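Local coordinates for protein glycosyl hyrolase, family 3 (Deinococcus radiodurans, PDB 3TEV) that probably hydrolyses O-glycosidic bonds with a TIM-barrel domain of glycosyl hydrolase family 3, at residues I24-P29 and V47-K52; A103-Q108 and T158-A163; D262-Q267 and D288-L293. All coordinates share one frame; numbering follows the deposited sequence.

Overall arrangement
All three contacts belong to one TIM-barrel domain. Interactions 1 and 3 sit at the C-terminal ends of strands of the same parallel sheet, the end where enzymes of this fold keep the active site. Their centres are about 14 Å apart, and they touch. Asp-25 OD1 accepts a hydrogen bond from Gly-294 N and lies 3.3 Å from the adjoining Leu-293 CA. Phe-50 CZ meets Leu-293 CD1 at 3.6 Å. Strand 290-291 of interaction 3 lies next to strand 22-24, which leads into interaction 1. Interaction 2 is apart, between outer helices. Its centre is about 30 Å from that of interaction 1 and about 29 Å from that of interaction 3, and it touches neither.

Interaction 1 of 3, residues I24-P29 and V47-K52; sequences IDLPGP and VCLFGK
Ile-24 and Val-47 pair in register on neighbouring parallel strands of the TIM barrel, near the C-terminal end of strand 22-24. Cys-48 N donates to Ile-24 O at 3.0 Å, and the same oxygen has a CA-H...O contact with Val-47 CA at 3.1 Å. Beyond this a water links the backbones. It bridges Leu-26 N (2.8 Å) and Cys-48 O (2.7 Å) and lies at the edge of the Phe-50 ring, in its plane. Lys-52 closes the far end. Its chain leaves with CG between the backbone N and the carbonyl carbon (chi1 67°) and then runs extended, which brings NZ back over the loop. NZ makes a salt bridge to Asp-25 OD2 at 2.9 Å, met from above the carboxylate plane. It also donates to Leu-26 O at 3.0 Å, from above that carbonyl plane. Two oxygens of the loop thus hold one ammonium group. The other carboxylate oxygen, Asp-25 OD1, accepts from Gly-294 N, so this side chain ties two loops together. Leu-26 CD1 meets Leu-49 CD2 at 3.9 Å on the apolar side. The two strands are joined through helix 33-42, whose Tyr-38 and Leu-39 pack on Ile-24. Helix 57-71 lies against Leu-26, Val-47 and Leu-49, and strand 76-79 bonds to the other edge of strand 46-49.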
ATOM      1  N   ILE A  24      -8.936  -3.666  -5.303  1.00 32.78           N
ATOM      2  CA  ILE A  24     -10.285  -3.213  -5.016  1.00 34.27           C
ATOM      3  C   ILE A  24     -10.772  -3.732  -3.674  1.00 35.54           C
ATOM      4  O   ILE A  24     -10.185  -4.660  -3.114  1.00 35.42           O
ATOM      5  CB  ILE A  24     -11.266  -3.681  -6.095  1.00 33.99           C
ATOM      6  CG1 ILE A  24     -11.368  -5.203  -6.076  1.00 34.32           C
ATOM      7  CG2 ILE A  24     -10.854  -3.159  -7.470  1.00 32.48           C
ATOM      8  CD1 ILE A  24     -12.563  -5.741  -6.907  1.00 35.76           C
ATOM      9  N   ASP A  25     -11.856  -3.147  -3.179  1.00 37.24           N
ATOM     10  CA  ASP A  25     -12.511  -3.657  -1.982  1.00 39.38           C
ATOM     11  C   ASP A  25     -13.756  -4.450  -2.345  1.00 40.72           C
ATOM     12  O   ASP A  25     -14.272  -4.344  -3.466  1.00 40.77           O
ATOM     13  CB  ASP A  25     -12.810  -2.530  -0.961  1.00 39.55           C
ATOM     14  CG  ASP A  25     -13.698  -1.404  -1.522  1.00 41.08           C
ATOM     15  OD1 ASP A  25     -13.676  -1.105  -2.741  1.00 42.99           O
ATOM     16  OD2 ASP A  25     -14.424  -0.788  -0.714  1.00 41.88           O
ATOM     17  N   LEU A  26     -14.220  -5.241  -1.381  1.00 42.66           N
ATOM     18  CA  LEU A  26     -15.363  -6.132  -1.541  1.00 44.10           C
ATOM     19  C   LEU A  26     -16.475  -5.717  -0.581  1.00 46.09           C
ATOM     20  O   LEU A  26     -16.206  -5.128   0.460  1.00 45.57           O
ATOM     21  CB  LEU A  26     -14.930  -7.565  -1.241  1.00 43.82           C
ATOM     22  CG  LEU A  26     -13.707  -8.031  -2.032  1.00 43.71           C
ATOM     23  CD1 LEU A  26     -13.140  -9.316  -1.451  1.00 44.03           C
ATOM     24  CD2 LEU A  26     -14.040  -8.164  -3.528  1.00 41.55           C
ATOM     25  N   PRO A  27     -17.737  -6.022  -0.935  1.00 48.25           N
ATOM     26  CA  PRO A  27     -18.870  -5.520  -0.139  1.00 49.68           C
ATOM     27  C   PRO A  27     -19.042  -6.131   1.264  1.00 51.20           C
ATOM     28  O   PRO A  27     -19.414  -5.415   2.196  1.00 52.03           O
ATOM     29  CB  PRO A  27     -20.093  -5.823  -1.014  1.00 49.96           C
ATOM     30  CG  PRO A  27     -19.639  -6.818  -2.038  1.00 49.45           C
ATOM     31  CD  PRO A  27     -18.160  -6.655  -2.203  1.00 48.22           C
ATOM     32  N   GLY A  28     -18.782  -7.424   1.425  1.00 51.86           N
ATOM     33  CA  GLY A  28     -19.051  -8.077   2.701  1.00 53.24           C
ATOM     34  C   GLY A  28     -18.190  -9.267   3.098  1.00 53.44           C
ATOM     35  O   GLY A  28     -17.140  -9.501   2.516  1.00 52.88           O
ATOM     36  N   PRO A  29     -18.634 -10.015   4.125  1.00 54.48           N
ATOM     37  CA  PRO A  29     -17.897 -11.166   4.662  1.00 54.26           C
ATOM     38  C   PRO A  29     -17.971 -12.427   3.798  1.00 53.90           C
ATOM     39  O   PRO A  29     -17.225 -13.372   4.059  1.00 53.27           O
ATOM     40  CB  PRO A  29     -18.577 -11.415   6.008  1.00 54.45           C
ATOM     41  CG  PRO A  29     -19.953 -10.901   5.817  1.00 55.04           C
ATOM     42  CD  PRO A  29     -19.810  -9.686   4.955  1.00 54.61           C
ATOM     43  N   VAL A  47      -7.017  -7.513  -3.882  0.50 32.20           N
ATOM     44  CA  VAL A  47      -8.133  -7.040  -3.064  0.50 32.71           C
ATOM     45  C   VAL A  47      -7.639  -6.663  -1.679  0.50 33.50           C
ATOM     46  O   VAL A  47      -6.713  -7.294  -1.158  0.50 33.84           O
ATOM     47  CB  VAL A  47      -9.214  -8.120  -2.879  0.50 32.73           C
ATOM     48  CG1 VAL A  47     -10.091  -7.761  -1.698  0.50 33.03           C
ATOM     49  CG2 VAL A  47     -10.044  -8.278  -4.138  0.50 31.98           C
ATOM     50  N   CYS A  48      -8.244  -5.640  -1.080  1.00 33.93           N
ATOM     51  CA  CYS A  48      -7.904  -5.257   0.289  1.00 35.49           C
ATOM     52  C   CYS A  48      -9.143  -5.481   1.124  1.00 36.03           C
ATOM     53  O   CYS A  48     -10.242  -5.120   0.703  1.00 36.79           O
ATOM     54  CB  CYS A  48      -7.423  -3.807   0.393  1.00 35.60           C
ATOM     55  SG  CYS A  48      -6.804  -3.439   2.105  1.00 38.84           S
ATOM     56  N   LEU A  49      -8.971  -6.121   2.274  1.00 36.85           N
ATOM     57  CA  LEU A  49     -10.079  -6.398   3.188  1.00 38.35           C
ATOM     58  C   LEU A  49     -10.109  -5.408   4.342  1.00 40.13           C
ATOM     59  O   LEU A  49      -9.068  -4.948   4.797  1.00 40.23           O
ATOM     60  CB  LEU A  49      -9.972  -7.810   3.737  1.00 37.72           C
ATOM     61  CG  LEU A  49      -9.940  -8.940   2.712  1.00 37.82           C
ATOM     62  CD1 LEU A  49      -9.695 -10.250   3.407  1.00 38.54           C
ATOM     63  CD2 LEU A  49     -11.223  -8.996   1.879  1.00 37.68           C
ATOM     64  N   PHE A  50     -11.315  -5.085   4.795  1.00 42.51           N
ATOM     65  CA  PHE A  50     -11.545  -4.156   5.901  1.00 44.28           C
ATOM     66  C   PHE A  50     -12.542  -4.768   6.893  1.00 45.82           C
ATOM     67  O   PHE A  50     -13.034  -5.874   6.683  1.00 46.05           O
ATOM     68  CB  PHE A  50     -12.093  -2.829   5.365  1.00 44.27           C
ATOM     69  CG  PHE A  50     -11.171  -2.138   4.410  1.00 44.15           C
ATOM     70  CD1 PHE A  50     -10.231  -1.225   4.871  1.00 44.52           C
ATOM     71  CD2 PHE A  50     -11.224  -2.415   3.048  1.00 43.29           C
ATOM     72  CE1 PHE A  50      -9.350  -0.592   3.977  1.00 44.60           C
ATOM     73  CE2 PHE A  50     -10.360  -1.792   2.150  1.00 43.32           C
ATOM     74  CZ  PHE A  50      -9.421  -0.882   2.607  1.00 43.38           C
ATOM     75  N   GLY A  51     -12.848  -4.031   7.955  1.00 47.50           N
ATOM     76  CA  GLY A  51     -13.776  -4.477   9.000  1.00 49.55           C
ATOM     77  C   GLY A  51     -15.071  -5.039   8.447  1.00 50.85           C
ATOM     78  O   GLY A  51     -15.529  -6.098   8.880  1.00 51.07           O
ATOM     79  N   LYS A  52     -15.647  -4.357   7.457  1.00 51.38           N
ATOM     80  CA  LYS A  52     -16.848  -4.846   6.788  1.00 52.11           C
ATOM     81  C   LYS A  52     -16.703  -6.266   6.195  1.00 52.28           C
ATOM     82  O   LYS A  52     -17.701  -6.880   5.840  1.00 52.71           O
ATOM     83  CB  LYS A  52     -17.275  -3.866   5.684  1.00 52.46           C
ATOM     84  CG  LYS A  52     -16.283  -3.767   4.498  1.00 51.85           C
ATOM     85  CD  LYS A  52     -16.840  -2.936   3.350  1.00 51.64           C
ATOM     86  CE  LYS A  52     -15.709  -2.504   2.432  1.00 50.20           C
ATOM     87  NZ  LYS A  52     -16.181  -2.196   1.068  1.00 49.34           N
TER
HETATM   88  O   HOH W   1     -12.912  -5.068   1.138  1.00 40.19           O

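Interaction 2 of 3, residues A103-Q108 and T158-A163; sequences AADDQQ and TRHGRA
Asp-105 meets Arg-159 and His-160 where the turn between helices 98-104 and 107-124 packs on helix 154-169, on the outer helical layer of the TIM barrel. Charge comes first. Arg-159 NH1 forms a salt bridge to Asp-105 OD1 at 2.7 Å. This holds for one of two conformers of the arginine and is less certain for that reason. The bond is nearly straight (175°) and uses the syn lone pair, although the carboxylate and guanidinium planes stand 82° apart. His-160 NE2 donates to the same oxygen at 2.6 Å, on its anti lone pair, in a His-carboxylate hydrogen bond. Asp-105 puts CG anti to its own N (chi1 -161°), which carries OD1 to both donors. A leucine here would probably leave the Arg-159 charge and the buried His-160 NE2 without their shared acceptor. The ring has a second hold, since His-160 ND1 bonds with Thr-110 OG1.

Capping is next. Asp-106 is the N-cap of helix 107-124, and its OD1 accepts from Leu-109 N. Its own N faces the edge of the His-160 ring, 3.8 Å from CE1.

Packing completes the contact. Gln-107 reaches across to helix 154-169. Its extended chain brings NE2 to 3.0 Å from Arg-159 O. One turn further along that helix, Ala-163 CB rests 3.3 Å from Gln-107 O.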
ATOM      1  N   ALA A 103       7.921   2.349  22.879  1.00 77.12           N
ATOM      2  CA  ALA A 103       8.287   2.786  24.229  1.00 80.58           C
ATOM      3  C   ALA A 103       8.947   1.694  25.075  1.00 81.84           C
ATOM      4  O   ALA A 103       9.932   1.961  25.774  1.00 84.29           O
ATOM      5  CB  ALA A 103       7.068   3.354  24.947  1.00 82.38           C
ATOM      6  N   ALA A 104       8.399   0.479  25.030  1.00 80.46           N
ATOM      7  CA  ALA A 104       9.012  -0.672  25.706  1.00 80.11           C
ATOM      8  C   ALA A 104      10.391  -0.886  25.096  1.00 77.46           C
ATOM      9  O   ALA A 104      11.343  -1.251  25.788  1.00 79.35           O
ATOM     10  CB  ALA A 104       8.156  -1.919  25.526  1.00 80.05           C
ATOM     11  N   ASP A 105      10.463  -0.633  23.789  1.00 72.22           N
ATOM     12  CA  ASP A 105      11.704  -0.588  23.022  1.00 69.68           C
ATOM     13  C   ASP A 105      12.488  -1.889  23.041  1.00 67.97           C
ATOM     14  O   ASP A 105      13.710  -1.888  23.047  1.00 69.24           O
ATOM     15  CB  ASP A 105      12.587   0.608  23.415  1.00 71.95           C
ATOM     16  CG  ASP A 105      13.623   0.947  22.345  1.00 72.05           C
ATOM     17  OD1 ASP A 105      13.365   0.686  21.150  1.00 71.37           O
ATOM     18  OD2 ASP A 105      14.698   1.478  22.693  1.00 73.25           O
ATOM     19  N   ASP A 106      11.767  -2.995  23.023  1.00 64.92           N
ATOM     20  CA  ASP A 106      12.379  -4.290  22.816  1.00 63.98           C
ATOM     21  C   ASP A 106      12.109  -4.686  21.361  1.00 62.01           C
ATOM     22  O   ASP A 106      11.006  -5.101  21.005  1.00 60.54           O
ATOM     23  CB  ASP A 106      11.837  -5.316  23.832  1.00 64.55           C
ATOM     24  CG  ASP A 106      12.431  -6.705  23.652  1.00 65.36           C
ATOM     25  OD1 ASP A 106      13.089  -6.973  22.624  1.00 64.52           O
ATOM     26  OD2 ASP A 106      12.238  -7.550  24.552  1.00 68.03           O
ATOM     27  N   GLN A 107      13.136  -4.526  20.534  1.00 62.80           N
ATOM     28  CA  GLN A 107      13.093  -4.829  19.109  1.00 62.94           C
ATOM     29  C   GLN A 107      12.588  -6.246  18.880  1.00 61.44           C
ATOM     30  O   GLN A 107      11.707  -6.465  18.051  1.00 60.35           O
ATOM     31  CB  GLN A 107      14.480  -4.607  18.484  1.00 66.44           C
ATOM     32  CG  GLN A 107      14.724  -5.287  17.152  1.00 72.80           C
ATOM     33  CD  GLN A 107      15.818  -4.593  16.328  1.00 82.15           C
ATOM     34  OE1 GLN A 107      16.966  -4.470  16.787  1.00 86.67           O
ATOM     35  NE2 GLN A 107      15.465  -4.137  15.102  1.00 83.03           N
ATOM     36  N   GLN A 108      13.122  -7.193  19.649  1.00 52.87           N
ATOM     37  CA  GLN A 108      12.716  -8.595  19.529  1.00 52.31           C
ATOM     38  C   GLN A 108      11.230  -8.819  19.867  1.00 50.77           C
ATOM     39  O   GLN A 108      10.578  -9.624  19.223  1.00 50.44           O
ATOM     40  CB  GLN A 108      13.631  -9.500  20.368  1.00 53.14           C
ATOM     41  CG  GLN A 108      13.364 -10.998  20.227  1.00 56.09           C
ATOM     42  CD  GLN A 108      13.737 -11.552  18.854  1.00 58.66           C
ATOM     43  OE1 GLN A 108      14.887 -11.431  18.420  1.00 61.07           O
ATOM     44  NE2 GLN A 108      12.767 -12.176  18.172  1.00 58.33           N
ATOM     45  N   THR A 158      12.893   3.477  12.690  1.00 46.80           N
ATOM     46  CA  THR A 158      13.717   2.540  11.917  1.00 47.11           C
ATOM     47  C   THR A 158      13.898   1.197  12.632  1.00 47.32           C
ATOM     48  O   THR A 158      13.722   0.140  12.025  1.00 47.25           O
ATOM     49  CB  THR A 158      15.100   3.156  11.607  1.00 47.29           C
ATOM     50  OG1 THR A 158      14.921   4.301  10.770  1.00 47.51           O
ATOM     51  CG2 THR A 158      16.013   2.150  10.903  1.00 47.94           C
ATOM     52  N   ARG A 159      14.243   1.230  13.915  0.50 47.56           N
ATOM     53  CA  ARG A 159      14.504  -0.004  14.658  0.50 48.32           C
ATOM     54  C   ARG A 159      13.258  -0.891  14.819  0.50 47.79           C
ATOM     55  O   ARG A 159      13.338  -2.113  14.645  0.50 47.71           O
ATOM     56  CB  ARG A 159      15.187   0.276  16.021  0.50 49.01           C
ATOM     57  CG  ARG A 159      16.721   0.288  15.939  0.50 51.08           C
ATOM     58  CD  ARG A 159      17.413   0.590  17.280  0.50 54.85           C
ATOM     59  NE  ARG A 159      17.205  -0.456  18.283  0.50 56.65           N
ATOM     60  CZ  ARG A 159      16.184  -0.430  19.191  0.50 56.74           C
ATOM     61  NH1 ARG A 159      15.285   0.599  19.214  0.50 55.84           N
ATOM     62  NH2 ARG A 159      16.076  -1.418  20.076  0.50 57.12           N
ATOM     63  N   HIS A 160      12.113  -0.289  15.142  1.00 47.28           N
ATOM     64  CA  HIS A 160      10.898  -1.086  15.275  1.00 46.80           C
ATOM     65  C   HIS A 160      10.249  -1.419  13.934  1.00 45.78           C
ATOM     66  O   HIS A 160       9.630  -2.481  13.787  1.00 45.94           O
ATOM     67  CB  HIS A 160       9.946  -0.451  16.277  1.00 46.69           C
ATOM     68  CG  HIS A 160      10.467  -0.513  17.670  1.00 49.07           C
ATOM     69  ND1 HIS A 160      10.390  -1.657  18.434  1.00 51.08           N
ATOM     70  CD2 HIS A 160      11.147   0.394  18.413  1.00 50.70           C
ATOM     71  CE1 HIS A 160      10.964  -1.438  19.607  1.00 52.48           C
ATOM     72  NE2 HIS A 160      11.433  -0.202  19.617  1.00 52.06           N
ATOM     73  N   GLY A 161      10.429  -0.537  12.949  1.00 44.81           N
ATOM     74  CA  GLY A 161       9.992  -0.820  11.581  1.00 43.91           C
ATOM     75  C   GLY A 161      10.667  -2.071  11.041  1.00 43.79           C
ATOM     76  O   GLY A 161      10.023  -2.910  10.420  1.00 43.35           O
ATOM     77  N   ARG A 162      11.965  -2.196  11.299  1.00 44.57           N
ATOM     78  CA  ARG A 162      12.758  -3.361  10.865  1.00 45.51           C
ATOM     79  C   ARG A 162      12.183  -4.652  11.447  1.00 44.89           C
ATOM     80  O   ARG A 162      12.045  -5.670  10.741  1.00 44.72           O
ATOM     81  CB  ARG A 162      14.235  -3.215  11.290  1.00 46.08           C
ATOM     82  CG  ARG A 162      15.173  -4.288  10.690  1.00 48.88           C
ATOM     83  CD  ARG A 162      16.634  -4.216  11.171  1.00 55.32           C
ATOM     84  NE  ARG A 162      17.183  -2.854  11.169  1.00 59.73           N
ATOM     85  CZ  ARG A 162      17.804  -2.261  10.144  1.00 61.88           C
ATOM     86  NH1 ARG A 162      17.974  -2.898   8.977  1.00 62.99           N
ATOM     87  NH2 ARG A 162      18.254  -1.014  10.286  1.00 62.05           N
ATOM     88  N   ALA A 163      11.843  -4.591  12.732  1.00 44.09           N
ATOM     89  CA  ALA A 163      11.293  -5.744  13.453  1.00 43.74           C
ATOM     90  C   ALA A 163       9.937  -6.167  12.882  1.00 43.19           C
ATOM     91  O   ALA A 163       9.668  -7.353  12.709  1.00 43.38           O
ATOM     92  CB  ALA A 163      11.168  -5.421  14.940  1.00 43.49           C
TER

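Interaction 3 of 3, residues D262-Q267 and D288-L293; sequences DSMGMQ and DLVMAL
Met-264 N donates to Met-291 O at 3.2 Å (160° at the hydrogen), so that a type I beta turn from Ser-263 to Met-266 is fastened to the last strand of the TIM barrel. The turn follows strand 258-261 at the C-terminal end of the barrel strands, where enzymes of this fold keep the active site. Met-266 is the N-cap of the helix that starts at Gln-267. Strand 290-291 closes the barrel. Its segment bonds through the backbone to strand 258-261 on one side and to strand 22-24 on the other.

Met-264 and Met-291, both selenomethionine, make separate contacts. Met-264 crosses Val-290 at about a right angle, with CG 3.7 Å from Val-290 CG1. The same Met-264 CG lies 3.3 Å from Met-291 O, beside the backbone bond. Beyond CG the chain folds back at both later torsions, so its end leads away from the strand. Ala-278 of helix 275-285 packs against Met-264. The CB of Met-291 points toward the loop, and SE comes to 3.9 Å from Ser-263 N. Val-260 and Met-223 of the adjoining strands also touch Met-291.

Ser-263 meets Leu-293 by its side chain alone. Leu-293 CD1 lies 3.5 Å from Ser-263 OG and 3.7 Å from Ser-263 CB. With OG anti to the backbone N (chi1 166°), the hydroxyl also reaches Gly-265 N, in a weak bond of 3.3 Å that fits an ST turn. His-226 adds a second tie through its NE2, which bonds to Ser-263 O. At the start of the loop, Ser-263 N donates to Asp-262 OD1 at 2.7 Å, on the anti side and 25° out of the carboxylate plane.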
ATOM      1  N   ASP A 262      -2.005   5.074  -1.999  1.00 43.87           N
ATOM      2  CA  ASP A 262      -3.037   5.094  -0.964  1.00 45.89           C
ATOM      3  C   ASP A 262      -4.422   5.085  -1.646  1.00 47.15           C
ATOM      4  O   ASP A 262      -4.543   5.331  -2.861  1.00 46.58           O
ATOM      5  CB  ASP A 262      -2.863   6.335  -0.068  1.00 46.55           C
ATOM      6  CG  ASP A 262      -3.527   6.189   1.323  1.00 48.89           C
ATOM      7  OD1 ASP A 262      -4.388   5.306   1.513  1.00 51.07           O
ATOM      8  OD2 ASP A 262      -3.179   6.978   2.238  1.00 50.51           O
ATOM      9  N   SER A 263      -5.465   4.801  -0.870  1.00 49.15           N
ATOM     10  CA  SER A 263      -6.841   4.753  -1.385  1.00 51.64           C
ATOM     11  C   SER A 263      -7.217   5.981  -2.253  1.00 52.96           C
ATOM     12  O   SER A 263      -7.109   7.127  -1.791  1.00 52.15           O
ATOM     13  CB  SER A 263      -7.803   4.635  -0.203  1.00 51.90           C
ATOM     14  OG  SER A 263      -9.143   4.899  -0.608  1.00 54.24           O
HETATM   15  N   MSE A 264      -7.667   5.763  -3.491  1.00 55.14           N
HETATM   16  CA  MSE A 264      -8.008   6.924  -4.344  1.00 57.85           C
HETATM   17  C   MSE A 264      -9.364   7.574  -4.005  1.00 60.48           C
HETATM   18  O   MSE A 264      -9.731   8.590  -4.603  1.00 60.12           O
HETATM   19  CB  MSE A 264      -7.935   6.578  -5.835  1.00 57.62           C
HETATM   20  CG  MSE A 264      -6.625   5.941  -6.291  1.00 57.89           C
HETATM   21 SE   MSE A 264      -5.018   7.021  -5.965  0.75 59.75          SE
HETATM   22  CE  MSE A 264      -5.316   8.538  -7.160  1.00 54.99           C
ATOM     23  N   GLY A 265     -10.086   6.978  -3.049  1.00 67.38           N
ATOM     24  CA  GLY A 265     -11.388   7.469  -2.577  1.00 72.58           C
ATOM     25  C   GLY A 265     -11.350   8.461  -1.415  1.00 75.78           C
ATOM     26  O   GLY A 265     -12.380   8.837  -0.867  1.00 76.35           O
HETATM   27  N   MSE A 266     -10.158   8.891  -1.040  1.00 77.70           N
HETATM   28  CA  MSE A 266     -10.020   9.865   0.025  1.00 80.52           C
HETATM   29  C   MSE A 266     -10.349  11.269  -0.465  1.00 80.25           C
HETATM   30  O   MSE A 266     -10.006  11.646  -1.594  1.00 79.83           O
HETATM   31  CB  MSE A 266      -8.640   9.768   0.664  1.00 80.99           C
HETATM   32  CG  MSE A 266      -8.535   8.544   1.569  1.00 84.96           C
HETATM   33 SE   MSE A 266      -6.705   8.094   2.009  0.75 89.25          SE
HETATM   34  CE  MSE A 266      -6.281   9.626   3.173  1.00 88.34           C
ATOM     35  N   GLN A 267     -11.033  12.016   0.398  1.00 81.05           N
ATOM     36  CA  GLN A 267     -11.729  13.243   0.028  1.00 81.20           C
ATOM     37  C   GLN A 267     -10.883  14.277  -0.719  1.00 79.76           C
ATOM     38  O   GLN A 267     -11.315  14.803  -1.743  1.00 80.07           O
ATOM     39  CB  GLN A 267     -12.383  13.875   1.261  1.00 82.17           C
ATOM     40  CG  GLN A 267     -13.541  14.810   0.926  1.00 83.91           C
ATOM     41  CD  GLN A 267     -14.286  15.329   2.161  1.00 87.44           C
ATOM     42  OE1 GLN A 267     -13.747  15.362   3.273  1.00 86.38           O
ATOM     43  NE2 GLN A 267     -15.533  15.753   1.957  1.00 88.24           N
ATOM     44  N   ASP A 288       2.945   0.695  -9.287  1.00 31.68           N
ATOM     45  CA  ASP A 288       2.646  -0.603  -9.918  1.00 31.12           C
ATOM     46  C   ASP A 288       1.183  -0.990  -9.740  1.00 30.71           C
ATOM     47  O   ASP A 288       0.663  -1.822 -10.497  1.00 30.24           O
ATOM     48  CB  ASP A 288       3.493  -1.708  -9.290  1.00 30.89           C
ATOM     49  CG  ASP A 288       4.959  -1.405  -9.357  1.00 32.49           C
ATOM     50  OD1 ASP A 288       5.476  -1.243 -10.490  1.00 36.93           O
ATOM     51  OD2 ASP A 288       5.594  -1.276  -8.290  1.00 31.46           O
ATOM     52  N   LEU A 289       0.541  -0.409  -8.721  1.00 29.96           N
ATOM     53  CA  LEU A 289      -0.763  -0.880  -8.238  1.00 30.29           C
ATOM     54  C   LEU A 289      -1.571   0.315  -7.755  1.00 31.00           C
ATOM     55  O   LEU A 289      -1.072   1.136  -6.975  1.00 30.83           O
ATOM     56  CB  LEU A 289      -0.581  -1.870  -7.058  1.00 30.04           C
ATOM     57  CG  LEU A 289      -1.841  -2.630  -6.572  1.00 29.20           C
ATOM     58  CD1 LEU A 289      -2.542  -3.429  -7.726  1.00 27.15           C
ATOM     59  CD2 LEU A 289      -1.509  -3.576  -5.419  1.00 26.95           C
ATOM     60  N   VAL A 290      -2.816   0.417  -8.211  1.00 31.68           N
ATOM     61  CA  VAL A 290      -3.688   1.491  -7.761  1.00 32.18           C
ATOM     62  C   VAL A 290      -4.803   0.913  -6.888  1.00 33.02           C
ATOM     63  O   VAL A 290      -5.498  -0.029  -7.290  1.00 32.21           O
ATOM     64  CB  VAL A 290      -4.280   2.264  -8.980  1.00 32.56           C
ATOM     65  CG1 VAL A 290      -5.373   3.246  -8.531  1.00 32.25           C
ATOM     66  CG2 VAL A 290      -3.175   3.014  -9.719  1.00 32.93           C
HETATM   67  N   MSE A 291      -4.959   1.459  -5.681  1.00 34.67           N
HETATM   68  CA  MSE A 291      -6.087   1.097  -4.823  1.00 36.85           C
HETATM   69  C   MSE A 291      -7.330   1.792  -5.330  1.00 37.49           C
HETATM   70  O   MSE A 291      -7.470   2.978  -5.145  1.00 39.84           O
HETATM   71  CB  MSE A 291      -5.854   1.508  -3.382  1.00 36.94           C
HETATM   72  CG  MSE A 291      -4.735   0.737  -2.752  1.00 41.80           C
HETATM   73 SE   MSE A 291      -4.632   0.984  -0.833  0.75 48.40          SE
HETATM   74  CE  MSE A 291      -6.194  -0.146  -0.512  1.00 49.18           C
ATOM     75  N   ALA A 292      -8.247   1.057  -5.928  1.00 37.52           N
ATOM     76  CA  ALA A 292      -9.438   1.640  -6.498  1.00 37.35           C
ATOM     77  C   ALA A 292     -10.627   1.233  -5.620  1.00 38.29           C
ATOM     78  O   ALA A 292     -11.379   0.310  -5.952  1.00 38.96           O
ATOM     79  CB  ALA A 292      -9.598   1.140  -7.949  1.00 36.29           C
ATOM     80  N   LEU A 293     -10.772   1.889  -4.474  1.00 38.95           N
ATOM     81  CA  LEU A 293     -11.772   1.487  -3.492  1.00 39.31           C
ATOM     82  C   LEU A 293     -13.079   2.221  -3.725  1.00 40.49           C
ATOM     83  O   LEU A 293     -13.087   3.357  -4.209  1.00 40.94           O
ATOM     84  CB  LEU A 293     -11.286   1.767  -2.074  1.00 39.10           C
ATOM     85  CG  LEU A 293      -9.907   1.232  -1.642  1.00 38.32           C
ATOM     86  CD1 LEU A 293      -9.744   1.442  -0.136  1.00 38.56           C
ATOM     87  CD2 LEU A 293      -9.662  -0.236  -2.019  1.00 35.32           C
TER